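Local coordinates for putative membrane protein COG4129 (Clostridium difficile, PDB 3KMI) that is of uncertain function but probably belongs to the aromatic acid exporters of the cell membrane, this piece being the C-terminal domain, at residues A[113-118]-A[126-131]; A[96-101]-A[155-160]; A[50-55]-A[79-84]. All coordinates share one frame; numbering follows the deposited sequence.

Overall arrangement
The chain is an all-helical bundle, and its three contacts join five of its six helices. Contact 3 comes first along the sequence, pairing helix 41-61 with helix 68-95, and closes before the others open. Contact 2 then sets the loop after helix 68-95 against helix 148-176, and contact 1, between helices 103-117 and 124-140, lies within the stretch of chain that contact 2 closes. The centres of contacts 1 and 2 lie about 19 Å apart, those of contacts 2 and 3 about 26 Å, with contact 3 on the opposite side of the chain's centre from both. Together they tie one bundle together, contacts 2 and 3 lying beside the dimer interface.

Contact 1 of 3, residues A[113-118]-A[126-131]; sequences HKIGYT and NLLLEE
Lys-114 and Glu-131 form a salt bridge between the two helices, with Lys-114 NZ 2.7 Å from Glu-131 OE1. The ammonium meets that oxygen on its syn side, 24° out of the carboxylate plane, while OE2 stays farther off, so a single oxygen carries the bond. Both side chains are drawn out at full length and arrive from opposite directions. In Lys-114, CG lies opposite the backbone N (chi1 178°) and the rest of the chain is extended, a straight arm that spans the gap to the other helix. A second polar link stays within segment 113-118: Thr-118 OG1 donates to Lys-114 O at 2.6 Å, from above the carbonyl plane. Thr-118 is the residue at which helical geometry ends, and its hydroxyl thus ties the departing chain back to the last turn.

The two helices, 103-117 and 124-140, make a helical hairpin, running antiparallel at 171° with the short segments' axes 11.7 Å apart. At that spacing the helices meet through side chains. Leu-128 points into the gap, and its CD2 touches the aliphatic part of Lys-114, 4.1 Å from CE, so the lysine's methylenes lie over a leucine methyl before its charged end reaches the glutamate. The other methyl, Leu-128 CD1, comes within 4.4 Å of Ile-115 CG1, a looser apolar approach on the buried side of the pair. There Leu-168 of helix 148-176 touches both Ile-115 and Leu-128, and Leu-25 of helix 7-33 packs on Ile-115. Phe-111, one turn before Ile-115, lies against Leu-128 and Glu-131.

Contact 2 of 3, residues A[96-101]-A[155-160]; sequences SQLNST and AILFLC
Leu-98 lays one methyl against both Ile-156 and Leu-157, two consecutive residues of helix 148-176, and the contact is made by carbon atoms. Leu-98 CD2 does most of the touching: it is 3.7 Å from Ile-156 CG2 and equally 3.7 Å from Leu-157 CD2. Its sister methyl, Leu-98 CD1, also approaches Leu-157 CD2, at 4.1 Å. The CB bond of Leu-98 does not aim at the helix; CG stands opposite the carbonyl carbon (chi1 -69°) and chi2 is extended at 163°, a combination that carries the branch across to the two helix residues.

Ile-156 uses both of its branches. CG2 lies opposite the backbone N and faces Leu-98, while CG1, beside that N, leads through an extended chi2 of 168° to CD1, which presses on the neighbouring residue of the loop, 3.5 Å from Gln-97 CB. The same methyl also comes 3.6 Å from the carbonyl carbon of Gln-97, so it rests as much on the main chain as on the side chain. Leu-157 takes a smaller share: its side chain crosses that of Leu-98 at about a right angle, and the two meet through their terminal methyls.

The irregular loop linking helices 68-95 and 103-117 thus packs on helix 148-176, and the backbone N of Asn-99 bonds to Asn-153 OD1 there. Around this contact, Tyr-94 of helix 68-95 packs on Ile-156, and Leu-108 of helix 103-117 and Met-139 of helix 124-140 on Leu-157, while nearby Leu-159 packs on Tyr-94 of the second subunit.

Contact 3 of 3, residues A[50-55]-A[79-84]; sequences SLIDSS and DIIKSQ
Neighbouring helices 41-61 and 68-95 pack against each other here at a largely buried point of the helical bundle, with Ile-52 as the residue that bridges them. Its two branches go to different partners. Ile-52 CG1 lies 3.9 Å from Ile-81 CG2, and Ile-52 CD1, at the end of that branch, stays 4.0 Å from the same methyl. The other branch, Ile-52 CG2, rests on the aliphatic part of Lys-82, 4.0 Å from CG. Lys-82 then turns off: its chain bends at chi3 (65°), taking the ammonium away from Ile-52. That charge pairs with Asp-79 of the second subunit; within the chain, Lys-82 NZ lies a long 3.7 Å from Asp-79 OD1, a weak second salt bridge.

On helix 41-61, Ser-55 OG bonds back to Leu-51 O at 2.6 Å. This carbonyl also accepts the backbone N of Ser-55, so two donors of one residue hold it and the buried hydroxyl is satisfied within its own helix.

Leu-17 of helix 7-33 packs on Ile-52 and Val-13 on Ser-55, while on helix 68-95 Met-78 and Arg-85 also touch the isoleucine and Gln-84 bonds to Asn-170 and Phe-167 of helix 148-176.

Contact 1 of 3, residues A[113-118]-A[126-131]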
ATOM      1  N   HIS A 113      -1.001 -17.946  -5.372  1.00  6.87           N
ATOM      2  CA  HIS A 113      -1.159 -18.733  -6.619  1.00  9.05           C
ATOM      3  C   HIS A 113      -2.601 -18.800  -7.081  1.00  7.98           C
ATOM      4  O   HIS A 113      -2.890 -18.676  -8.276  1.00  8.10           O
ATOM      5  CB  HIS A 113      -0.644 -20.170  -6.472  1.00  8.94           C
ATOM      6  CG  HIS A 113       0.841 -20.304  -6.634  1.00 15.91           C
ATOM      7  ND1 HIS A 113       1.652 -20.829  -5.653  1.00 20.23           N
ATOM      8  CD2 HIS A 113       1.662 -20.008  -7.672  1.00 19.45           C
ATOM      9  CE1 HIS A 113       2.910 -20.819  -6.064  1.00 18.07           C
ATOM     10  NE2 HIS A 113       2.945 -20.318  -7.283  1.00 19.22           N
ATOM     11  N   LYS A 114      -3.503 -19.031  -6.140  1.00  7.34           N
ATOM     12  CA  LYS A 114      -4.912 -19.124  -6.449  1.00  7.67           C
ATOM     13  C   LYS A 114      -5.339 -17.808  -7.071  1.00  7.45           C
ATOM     14  O   LYS A 114      -6.007 -17.773  -8.119  1.00  8.30           O
ATOM     15  CB  LYS A 114      -5.734 -19.450  -5.196  1.00  6.19           C
ATOM     16  CG  LYS A 114      -7.244 -19.506  -5.429  1.00  8.44           C
ATOM     17  CD  LYS A 114      -7.950 -19.829  -4.133  1.00 11.41           C
ATOM     18  CE  LYS A 114      -9.447 -20.074  -4.295  1.00 11.18           C
ATOM     19  NZ  LYS A 114      -9.996 -20.474  -2.958  1.00  8.85           N
ATOM     20  N   ILE A 115      -4.955 -16.721  -6.433  1.00  7.85           N
ATOM     21  CA  ILE A 115      -5.277 -15.383  -6.953  1.00  8.69           C
ATOM     22  C   ILE A 115      -4.682 -15.204  -8.375  1.00  8.83           C
ATOM     23  O   ILE A 115      -5.361 -14.746  -9.307  1.00  9.72           O
ATOM     24  CB  ILE A 115      -4.785 -14.243  -6.012  1.00  9.13           C
ATOM     25  CG1 ILE A 115      -5.489 -14.286  -4.630  1.00  9.06           C
ATOM     26  CG2 ILE A 115      -4.970 -12.870  -6.724  1.00  9.85           C
ATOM     27  CD1 ILE A 115      -4.903 -13.276  -3.566  1.00 11.84           C
ATOM     28  N   GLY A 116      -3.414 -15.530  -8.533  1.00  9.28           N
ATOM     29  CA  GLY A 116      -2.756 -15.323  -9.808  1.00  9.09           C
ATOM     30  C   GLY A 116      -3.409 -16.069 -10.962  1.00  8.45           C
ATOM     31  O   GLY A 116      -3.384 -15.592 -12.103  1.00 10.29           O
ATOM     32  N   TYR A 117      -3.990 -17.242 -10.689  1.00  7.24           N
ATOM     33  CA  TYR A 117      -4.533 -18.116 -11.761  1.00  7.69           C
ATOM     34  C   TYR A 117      -6.036 -18.088 -11.963  1.00  8.26           C
ATOM     35  O   TYR A 117      -6.545 -18.727 -12.902  1.00  7.36           O
ATOM     36  CB  TYR A 117      -4.087 -19.584 -11.545  1.00  7.40           C
ATOM     37  CG  TYR A 117      -2.625 -19.771 -11.885  1.00  7.94           C
ATOM     38  CD1 TYR A 117      -2.208 -19.821 -13.221  1.00  7.84           C
ATOM     39  CD2 TYR A 117      -1.669 -19.857 -10.897  1.00  9.87           C
ATOM     40  CE1 TYR A 117      -0.874 -19.955 -13.552  1.00 10.12           C
ATOM     41  CE2 TYR A 117      -0.338 -20.007 -11.225  1.00  9.66           C
ATOM     42  CZ  TYR A 117       0.045 -20.049 -12.540  1.00 11.51           C
ATOM     43  OH  TYR A 117       1.373 -20.227 -12.854  1.00 11.27           O
ATOM     44  N   THR A 118      -6.744 -17.378 -11.082  1.00  8.32           N
ATOM     45  CA  THR A 118      -8.194 -17.365 -11.136  1.00  9.83           C
ATOM     46  C   THR A 118      -8.687 -16.168 -11.941  1.00 10.59           C
ATOM     47  O   THR A 118      -8.398 -15.009 -11.606  1.00 10.56           O
ATOM     48  CB  THR A 118      -8.828 -17.357  -9.699  1.00  9.80           C
ATOM     49  OG1 THR A 118      -8.375 -18.504  -8.960  1.00 11.23           O
ATOM     50  CG2 THR A 118     -10.366 -17.398  -9.769  1.00 11.77           C
ATOM     51  N   ASN A 126     -15.109 -10.963  -4.097  1.00 10.44           N
ATOM     52  CA  ASN A 126     -15.759 -11.163  -2.807  1.00  9.73           C
ATOM     53  C   ASN A 126     -15.342 -12.462  -2.119  1.00  9.64           C
ATOM     54  O   ASN A 126     -15.009 -12.444  -0.934  1.00  9.51           O
ATOM     55  CB  ASN A 126     -17.265 -11.128  -2.983  1.00 10.45           C
ATOM     56  CG  ASN A 126     -17.788  -9.747  -3.256  1.00 10.88           C
ATOM     57  OD1 ASN A 126     -17.104  -8.736  -3.044  1.00 12.47           O
ATOM     58  ND2 ASN A 126     -19.025  -9.686  -3.705  1.00 14.81           N
ATOM     59  N   LEU A 127     -15.327 -13.581  -2.865  1.00  9.21           N
ATOM     60  CA  LEU A 127     -14.873 -14.849  -2.317  1.00  8.98           C
ATOM     61  C   LEU A 127     -13.441 -14.733  -1.822  1.00  8.52           C
ATOM     62  O   LEU A 127     -13.122 -15.133  -0.713  1.00  8.65           O
ATOM     63  CB  LEU A 127     -14.993 -15.986  -3.349  1.00  8.86           C
ATOM     64  CG  LEU A 127     -16.445 -16.416  -3.636  1.00 10.60           C
ATOM     65  CD1 LEU A 127     -16.448 -17.458  -4.725  1.00 13.33           C
ATOM     66  CD2 LEU A 127     -17.187 -16.945  -2.409  1.00  7.65           C
ATOM     67  N   LEU A 128     -12.570 -14.189  -2.658  1.00  8.16           N
ATOM     68  CA  LEU A 128     -11.141 -14.110  -2.311  1.00  8.62           C
ATOM     69  C   LEU A 128     -10.914 -13.176  -1.096  1.00  8.48           C
ATOM     70  O   LEU A 128     -10.105 -13.471  -0.201  1.00  7.82           O
ATOM     71  CB  LEU A 128     -10.322 -13.678  -3.540  1.00  7.96           C
ATOM     72  CG  LEU A 128     -10.356 -14.673  -4.721  1.00  8.87           C
ATOM     73  CD1 LEU A 128      -9.640 -14.098  -5.927  1.00  7.06           C
ATOM     74  CD2 LEU A 128      -9.706 -16.022  -4.283  1.00  7.40           C
ATOM     75  N   LEU A 129     -11.680 -12.089  -1.038  1.00  8.69           N
ATOM     76  CA  LEU A 129     -11.611 -11.205   0.127  1.00  9.43           C
ATOM     77  C   LEU A 129     -12.058 -11.906   1.430  1.00  9.92           C
ATOM     78  O   LEU A 129     -11.399 -11.749   2.462  1.00 10.33           O
ATOM     79  CB  LEU A 129     -12.367  -9.882  -0.124  1.00  9.55           C
ATOM     80  CG  LEU A 129     -11.724  -8.900  -1.117  1.00  8.67           C
ATOM     81  CD1 LEU A 129     -12.775  -7.971  -1.733  1.00 10.65           C
ATOM     82  CD2 LEU A 129     -10.590  -8.113  -0.458  1.00  7.87           C
ATOM     83  N   GLU A 130     -13.162 -12.662   1.380  0.50 10.17           N
ATOM     84  CA  GLU A 130     -13.588 -13.502   2.522  0.50 10.53           C
ATOM     85  C   GLU A 130     -12.477 -14.474   2.943  0.50 10.84           C
ATOM     86  O   GLU A 130     -12.181 -14.622   4.138  0.50 10.32           O
ATOM     87  CB  GLU A 130     -14.846 -14.318   2.192  0.50 10.83           C
ATOM     88  CG  GLU A 130     -16.137 -13.528   2.028  0.50 10.92           C
ATOM     89  CD  GLU A 130     -17.218 -14.333   1.312  0.50 12.85           C
ATOM     90  OE1 GLU A 130     -17.619 -13.933   0.192  0.50 13.55           O
ATOM     91  OE2 GLU A 130     -17.649 -15.381   1.851  0.50 13.32           O
ATOM     92  N   GLU A 131     -11.864 -15.127   1.951  1.00 10.67           N
ATOM     93  CA  GLU A 131     -10.803 -16.120   2.213  1.00 10.85           C
ATOM     94  C   GLU A 131      -9.623 -15.440   2.877  1.00 10.84           C
ATOM     95  O   GLU A 131      -9.046 -15.969   3.834  1.00 11.48           O
ATOM     96  CB  GLU A 131     -10.366 -16.845   0.934  1.00 10.82           C
ATOM     97  CG  GLU A 131      -9.267 -17.909   1.134  1.00 11.25           C
ATOM     98  CD  GLU A 131      -8.955 -18.734  -0.154  1.00 15.22           C
ATOM     99  OE1 GLU A 131      -9.632 -18.530  -1.189  1.00 13.76           O
ATOM    100  OE2 GLU A 131      -8.029 -19.594  -0.116  1.00 15.38           O
TER

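Contact 2 of 3, residues A[96-101]-A[155-160]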
ATOM      1  N   SER A  96      10.870 -11.037   0.518  0.50  8.35           N
ATOM      2  CA  SER A  96      12.331 -11.128   0.466  0.50  8.92           C
ATOM      3  C   SER A  96      12.969 -10.987   1.858  0.50  9.28           C
ATOM      4  O   SER A  96      14.160 -11.233   2.029  0.50  8.48           O
ATOM      5  CB  SER A  96      12.934 -10.130  -0.531  0.50  9.44           C
ATOM      6  OG  SER A  96      12.801  -8.795  -0.088  0.50 10.32           O
ATOM      7  N   GLN A  97      12.166 -10.620   2.852  1.00  9.21           N
ATOM      8  CA  GLN A  97      12.633 -10.587   4.248  1.00 10.96           C
ATOM      9  C   GLN A  97      12.379 -11.883   5.034  1.00 11.81           C
ATOM     10  O   GLN A  97      12.937 -12.054   6.103  1.00 12.42           O
ATOM     11  CB  GLN A  97      12.030  -9.393   4.988  1.00 11.06           C
ATOM     12  CG  GLN A  97      12.570  -8.052   4.518  1.00 14.13           C
ATOM     13  CD  GLN A  97      11.789  -6.885   5.121  1.00 17.75           C
ATOM     14  OE1 GLN A  97      11.136  -6.148   4.411  1.00 19.63           O
ATOM     15  NE2 GLN A  97      11.846  -6.742   6.435  1.00 19.09           N
ATOM     16  N   LEU A  98      11.538 -12.785   4.528  1.00 12.52           N
ATOM     17  CA  LEU A  98      11.243 -14.044   5.268  1.00 12.90           C
ATOM     18  C   LEU A  98      12.500 -14.863   5.542  1.00 13.99           C
ATOM     19  O   LEU A  98      13.338 -15.014   4.659  1.00 14.66           O
ATOM     20  CB  LEU A  98      10.209 -14.900   4.518  1.00 12.56           C
ATOM     21  CG  LEU A  98       8.784 -14.324   4.470  1.00 11.80           C
ATOM     22  CD1 LEU A  98       7.960 -14.992   3.405  1.00 11.57           C
ATOM     23  CD2 LEU A  98       8.048 -14.419   5.799  1.00 12.19           C
ATOM     24  N   ASN A  99      12.593 -15.389   6.770  1.00 15.74           N
ATOM     25  CA  ASN A  99      13.722 -16.204   7.285  1.00 16.27           C
ATOM     26  C   ASN A  99      13.455 -17.717   7.211  1.00 15.38           C
ATOM     27  O   ASN A  99      14.378 -18.529   7.388  1.00 16.36           O
ATOM     28  CB  ASN A  99      13.972 -15.904   8.781  1.00 17.53           C
ATOM     29  CG  ASN A  99      14.458 -14.502   9.051  1.00 21.24           C
ATOM     30  OD1 ASN A  99      13.751 -13.523   8.808  1.00 27.67           O
ATOM     31  ND2 ASN A  99      15.663 -14.394   9.615  1.00 26.16           N
ATOM     32  N   SER A 100      12.198 -18.093   6.984  1.00 13.02           N
ATOM     33  CA  SER A 100      11.723 -19.477   7.196  1.00 11.96           C
ATOM     34  C   SER A 100      10.459 -19.580   6.311  1.00 10.23           C
ATOM     35  O   SER A 100       9.893 -18.548   5.949  1.00  9.60           O
ATOM     36  CB  SER A 100      11.353 -19.611   8.677  1.00  9.92           C
ATOM     37  OG  SER A 100      11.013 -20.930   9.062  1.00 16.26           O
ATOM     38  N   THR A 101      10.008 -20.784   5.984  1.00  8.76           N
ATOM     39  CA  THR A 101       8.715 -20.942   5.319  1.00  8.16           C
ATOM     40  C   THR A 101       7.813 -21.815   6.181  1.00  7.59           C
ATOM     41  O   THR A 101       7.666 -23.007   5.887  1.00  7.39           O
ATOM     42  CB  THR A 101       8.856 -21.588   3.918  1.00  8.84           C
ATOM     43  OG1 THR A 101       9.905 -20.938   3.203  1.00 10.56           O
ATOM     44  CG2 THR A 101       7.555 -21.466   3.103  1.00  8.31           C
ATOM     45  N   ALA A 155       4.912 -11.217  11.531  1.00  9.88           N
ATOM     46  CA  ALA A 155       4.580  -9.861  11.137  1.00  9.92           C
ATOM     47  C   ALA A 155       4.739  -9.628   9.650  1.00  9.01           C
ATOM     48  O   ALA A 155       3.892  -8.975   9.054  1.00  9.75           O
ATOM     49  CB  ALA A 155       5.376  -8.815  11.971  1.00  9.61           C
ATOM     50  N   ILE A 156       5.800 -10.152   9.035  1.00  9.16           N
ATOM     51  CA  ILE A 156       5.955 -10.027   7.575  1.00 10.20           C
ATOM     52  C   ILE A 156       4.766 -10.649   6.840  1.00  9.93           C
ATOM     53  O   ILE A 156       4.251 -10.087   5.868  1.00 10.99           O
ATOM     54  CB  ILE A 156       7.239 -10.717   7.056  1.00  9.96           C
ATOM     55  CG1 ILE A 156       8.464  -9.920   7.460  1.00 13.17           C
ATOM     56  CG2 ILE A 156       7.221 -10.836   5.559  1.00 11.18           C
ATOM     57  CD1 ILE A 156       9.756 -10.715   7.236  1.00 16.83           C
ATOM     58  N   LEU A 157       4.333 -11.814   7.308  1.00  9.89           N
ATOM     59  CA  LEU A 157       3.247 -12.523   6.662  1.00  9.64           C
ATOM     60  C   LEU A 157       1.970 -11.712   6.825  1.00  9.77           C
ATOM     61  O   LEU A 157       1.162 -11.663   5.931  1.00 10.13           O
ATOM     62  CB  LEU A 157       3.073 -13.944   7.270  1.00  8.87           C
ATOM     63  CG  LEU A 157       4.228 -14.941   7.102  1.00  9.71           C
ATOM     64  CD1 LEU A 157       4.011 -16.309   7.854  1.00  9.01           C
ATOM     65  CD2 LEU A 157       4.477 -15.224   5.623  1.00  6.50           C
ATOM     66  N   PHE A 158       1.793 -11.066   7.963  0.50  9.77           N
ATOM     67  CA  PHE A 158       0.576 -10.279   8.156  0.50 10.30           C
ATOM     68  C   PHE A 158       0.561  -9.007   7.289  0.50  9.97           C
ATOM     69  O   PHE A 158      -0.502  -8.576   6.821  0.50 10.37           O
ATOM     70  CB  PHE A 158       0.371  -9.922   9.631  0.50 10.43           C
ATOM     71  CG  PHE A 158      -1.037  -9.528   9.954  0.50 10.60           C
ATOM     72  CD1 PHE A 158      -2.005 -10.499  10.182  0.50 10.27           C
ATOM     73  CD2 PHE A 158      -1.400  -8.198  10.012  0.50 11.30           C
ATOM     74  CE1 PHE A 158      -3.307 -10.148  10.463  0.50 10.94           C
ATOM     75  CE2 PHE A 158      -2.703  -7.831  10.298  0.50 12.19           C
ATOM     76  CZ  PHE A 158      -3.659  -8.812  10.530  0.50 12.91           C
ATOM     77  N   LEU A 159       1.737  -8.418   7.080  1.00  9.22           N
ATOM     78  CA  LEU A 159       1.857  -7.244   6.190  1.00  9.67           C
ATOM     79  C   LEU A 159       1.542  -7.606   4.740  1.00  9.24           C
ATOM     80  O   LEU A 159       1.011  -6.760   3.977  1.00  8.62           O
ATOM     81  CB  LEU A 159       3.248  -6.590   6.286  1.00  8.38           C
ATOM     82  CG  LEU A 159       3.653  -5.903   7.597  1.00  8.19           C
ATOM     83  CD1 LEU A 159       5.152  -5.970   7.795  1.00  6.18           C
ATOM     84  CD2 LEU A 159       3.139  -4.500   7.645  1.00  7.02           C
ATOM     85  N   CYS A 160       1.897  -8.837   4.364  1.00  9.93           N
ATOM     86  CA  CYS A 160       1.482  -9.390   3.046  1.00  9.92           C
ATOM     87  C   CYS A 160      -0.041  -9.402   2.857  1.00 11.41           C
ATOM     88  O   CYS A 160      -0.535  -9.006   1.803  1.00 11.66           O
ATOM     89  CB  CYS A 160       2.056 -10.771   2.849  1.00  9.81           C
ATOM     90  SG  CYS A 160       3.830 -10.703   2.551  1.00 11.21           S
TER

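Contact 3 of 3, residues A[50-55]-A[79-84]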
ATOM      1  N   SER A  50       7.827  -1.829 -18.452  1.00 13.06           N
ATOM      2  CA  SER A  50       8.041  -1.333 -19.833  1.00 13.18           C
ATOM      3  C   SER A  50       6.693  -1.240 -20.598  1.00 12.24           C
ATOM      4  O   SER A  50       6.474  -0.306 -21.392  1.00 11.62           O
ATOM      5  CB  SER A  50       9.043  -2.195 -20.592  1.00 12.99           C
ATOM      6  OG  SER A  50      10.284  -2.202 -19.932  1.00 15.58           O
ATOM      7  N   LEU A  51       5.802  -2.197 -20.363  1.00 11.32           N
ATOM      8  CA  LEU A  51       4.431  -2.141 -20.940  1.00 11.45           C
ATOM      9  C   LEU A  51       3.537  -1.047 -20.370  1.00 11.76           C
ATOM     10  O   LEU A  51       2.665  -0.465 -21.089  1.00 11.56           O
ATOM     11  CB  LEU A  51       3.698  -3.495 -20.783  1.00 12.08           C
ATOM     12  CG  LEU A  51       2.388  -3.587 -21.610  1.00 14.28           C
ATOM     13  CD1 LEU A  51       2.562  -3.260 -23.066  1.00 13.60           C
ATOM     14  CD2 LEU A  51       1.706  -4.965 -21.495  1.00 16.73           C
ATOM     15  N   ILE A  52       3.692  -0.778 -19.078  1.00 11.58           N
ATOM     16  CA  ILE A  52       2.965   0.327 -18.471  1.00 11.91           C
ATOM     17  C   ILE A  52       3.434   1.613 -19.129  1.00 12.78           C
ATOM     18  O   ILE A  52       2.611   2.473 -19.497  1.00 11.50           O
ATOM     19  CB  ILE A  52       3.240   0.415 -16.924  1.00 12.07           C
ATOM     20  CG1 ILE A  52       2.424  -0.662 -16.193  1.00 12.05           C
ATOM     21  CG2 ILE A  52       2.941   1.860 -16.420  1.00 13.13           C
ATOM     22  CD1 ILE A  52       2.897  -0.975 -14.702  1.00 12.95           C
ATOM     23  N   ASP A  53       4.755   1.729 -19.342  1.00 12.92           N
ATOM     24  CA  ASP A  53       5.293   2.968 -19.937  1.00 14.01           C
ATOM     25  C   ASP A  53       4.895   3.135 -21.395  1.00 13.69           C
ATOM     26  O   ASP A  53       4.541   4.227 -21.810  1.00 13.98           O
ATOM     27  CB  ASP A  53       6.825   3.044 -19.856  1.00 13.46           C
ATOM     28  CG  ASP A  53       7.334   3.221 -18.423  1.00 15.05           C
ATOM     29  OD1 ASP A  53       6.584   3.689 -17.530  1.00 14.63           O
ATOM     30  OD2 ASP A  53       8.497   2.859 -18.190  1.00 17.76           O
ATOM     31  N   SER A  54       5.020   2.072 -22.184  1.00 13.70           N
ATOM     32  CA  SER A  54       4.646   2.182 -23.583  1.00 13.90           C
ATOM     33  C   SER A  54       3.138   2.436 -23.738  1.00 13.96           C
ATOM     34  O   SER A  54       2.711   3.192 -24.631  1.00 14.94           O
ATOM     35  CB  SER A  54       5.146   1.002 -24.415  1.00 14.08           C
ATOM     36  OG  SER A  54       4.714  -0.243 -23.914  1.00 15.61           O
ATOM     37  N   SER A  55       2.331   1.835 -22.874  1.00 13.81           N
ATOM     38  CA  SER A  55       0.902   1.999 -22.990  1.00 13.79           C
ATOM     39  C   SER A  55       0.520   3.423 -22.700  1.00 13.93           C
ATOM     40  O   SER A  55      -0.292   4.008 -23.418  1.00 14.96           O
ATOM     41  CB  SER A  55       0.172   1.012 -22.084  1.00 14.66           C
ATOM     42  OG  SER A  55       0.517  -0.301 -22.506  1.00 15.49           O
ATOM     43  N   ASP A  79      -4.058   3.765 -13.979  1.00 12.66           N
ATOM     44  CA  ASP A  79      -3.809   4.101 -12.558  1.00 12.76           C
ATOM     45  C   ASP A  79      -3.984   2.879 -11.643  1.00 11.87           C
ATOM     46  O   ASP A  79      -3.239   2.716 -10.684  1.00 10.89           O
ATOM     47  CB  ASP A  79      -4.627   5.297 -12.079  1.00 13.63           C
ATOM     48  CG  ASP A  79      -4.149   6.596 -12.667  1.00 13.51           C
ATOM     49  OD1 ASP A  79      -2.931   6.775 -12.892  1.00 18.42           O
ATOM     50  OD2 ASP A  79      -4.983   7.469 -12.890  1.00 16.33           O
ATOM     51  N   ILE A  80      -4.971   2.036 -11.932  1.00 10.97           N
ATOM     52  CA  ILE A  80      -5.158   0.779 -11.201  1.00  9.87           C
ATOM     53  C   ILE A  80      -3.971  -0.180 -11.426  1.00 10.37           C
ATOM     54  O   ILE A  80      -3.429  -0.780 -10.475  1.00 11.32           O
ATOM     55  CB  ILE A  80      -6.453   0.074 -11.620  1.00 10.71           C
ATOM     56  CG1 ILE A  80      -7.666   0.994 -11.394  1.00 12.02           C
ATOM     57  CG2 ILE A  80      -6.614  -1.234 -10.872  1.00  9.89           C
ATOM     58  CD1 ILE A  80      -8.972   0.447 -12.082  1.00 15.50           C
ATOM     59  N   ILE A  81      -3.544  -0.302 -12.667  1.00  9.34           N
ATOM     60  CA  ILE A  81      -2.377  -1.160 -12.955  1.00  9.21           C
ATOM     61  C   ILE A  81      -1.108  -0.648 -12.242  1.00  8.70           C
ATOM     62  O   ILE A  81      -0.321  -1.429 -11.690  1.00  6.99           O
ATOM     63  CB  ILE A  81      -2.167  -1.309 -14.472  1.00  9.07           C
ATOM     64  CG1 ILE A  81      -3.419  -1.928 -15.120  1.00 10.29           C
ATOM     65  CG2 ILE A  81      -0.886  -2.109 -14.807  1.00  9.82           C
ATOM     66  CD1 ILE A  81      -3.665  -3.413 -14.746  1.00 10.34           C
ATOM     67  N   LYS A  82      -0.897   0.655 -12.273  1.00  7.94           N
ATOM     68  CA  LYS A  82       0.248   1.235 -11.560  1.00  8.48           C
ATOM     69  C   LYS A  82       0.175   0.959 -10.049  1.00  8.34           C
ATOM     70  O   LYS A  82       1.199   0.612  -9.429  1.00  8.59           O
ATOM     71  CB  LYS A  82       0.292   2.728 -11.824  1.00  8.76           C
ATOM     72  CG  LYS A  82       0.946   3.065 -13.155  1.00 10.15           C
ATOM     73  CD  LYS A  82       0.622   4.536 -13.522  1.00 13.46           C
ATOM     74  CE  LYS A  82       1.247   5.455 -12.528  1.00 17.06           C
ATOM     75  NZ  LYS A  82       0.768   6.845 -12.667  1.00 20.51           N
ATOM     76  N   SER A  83      -1.022   1.098  -9.479  0.50  7.07           N
ATOM     77  CA  SER A  83      -1.297   0.728  -8.074  0.50  7.27           C
ATOM     78  C   SER A  83      -1.007  -0.759  -7.762  0.50  8.18           C
ATOM     79  O   SER A  83      -0.475  -1.097  -6.691  0.50  8.23           O
ATOM     80  CB  SER A  83      -2.752   1.009  -7.760  0.50  7.15           C
ATOM     81  OG  SER A  83      -2.950   2.372  -7.504  0.50  5.76           O
ATOM     82  N   GLN A  84      -1.375  -1.638  -8.691  1.00  8.34           N
ATOM     83  CA  GLN A  84      -1.076  -3.089  -8.555  1.00  8.59           C
ATOM     84  C   GLN A  84       0.425  -3.308  -8.613  1.00  8.52           C
ATOM     85  O   GLN A  84       0.933  -4.109  -7.861  1.00  9.12           O
ATOM     86  CB  GLN A  84      -1.727  -3.940  -9.658  1.00  8.56           C
ATOM     87  CG  GLN A  84      -3.283  -3.864  -9.681  1.00  8.32           C
ATOM     88  CD  GLN A  84      -3.892  -4.509  -8.425  1.00 10.81           C
ATOM     89  OE1 GLN A  84      -3.633  -4.071  -7.296  1.00 10.94           O
ATOM     90  NE2 GLN A  84      -4.701  -5.543  -8.618  1.00 11.02           N
TER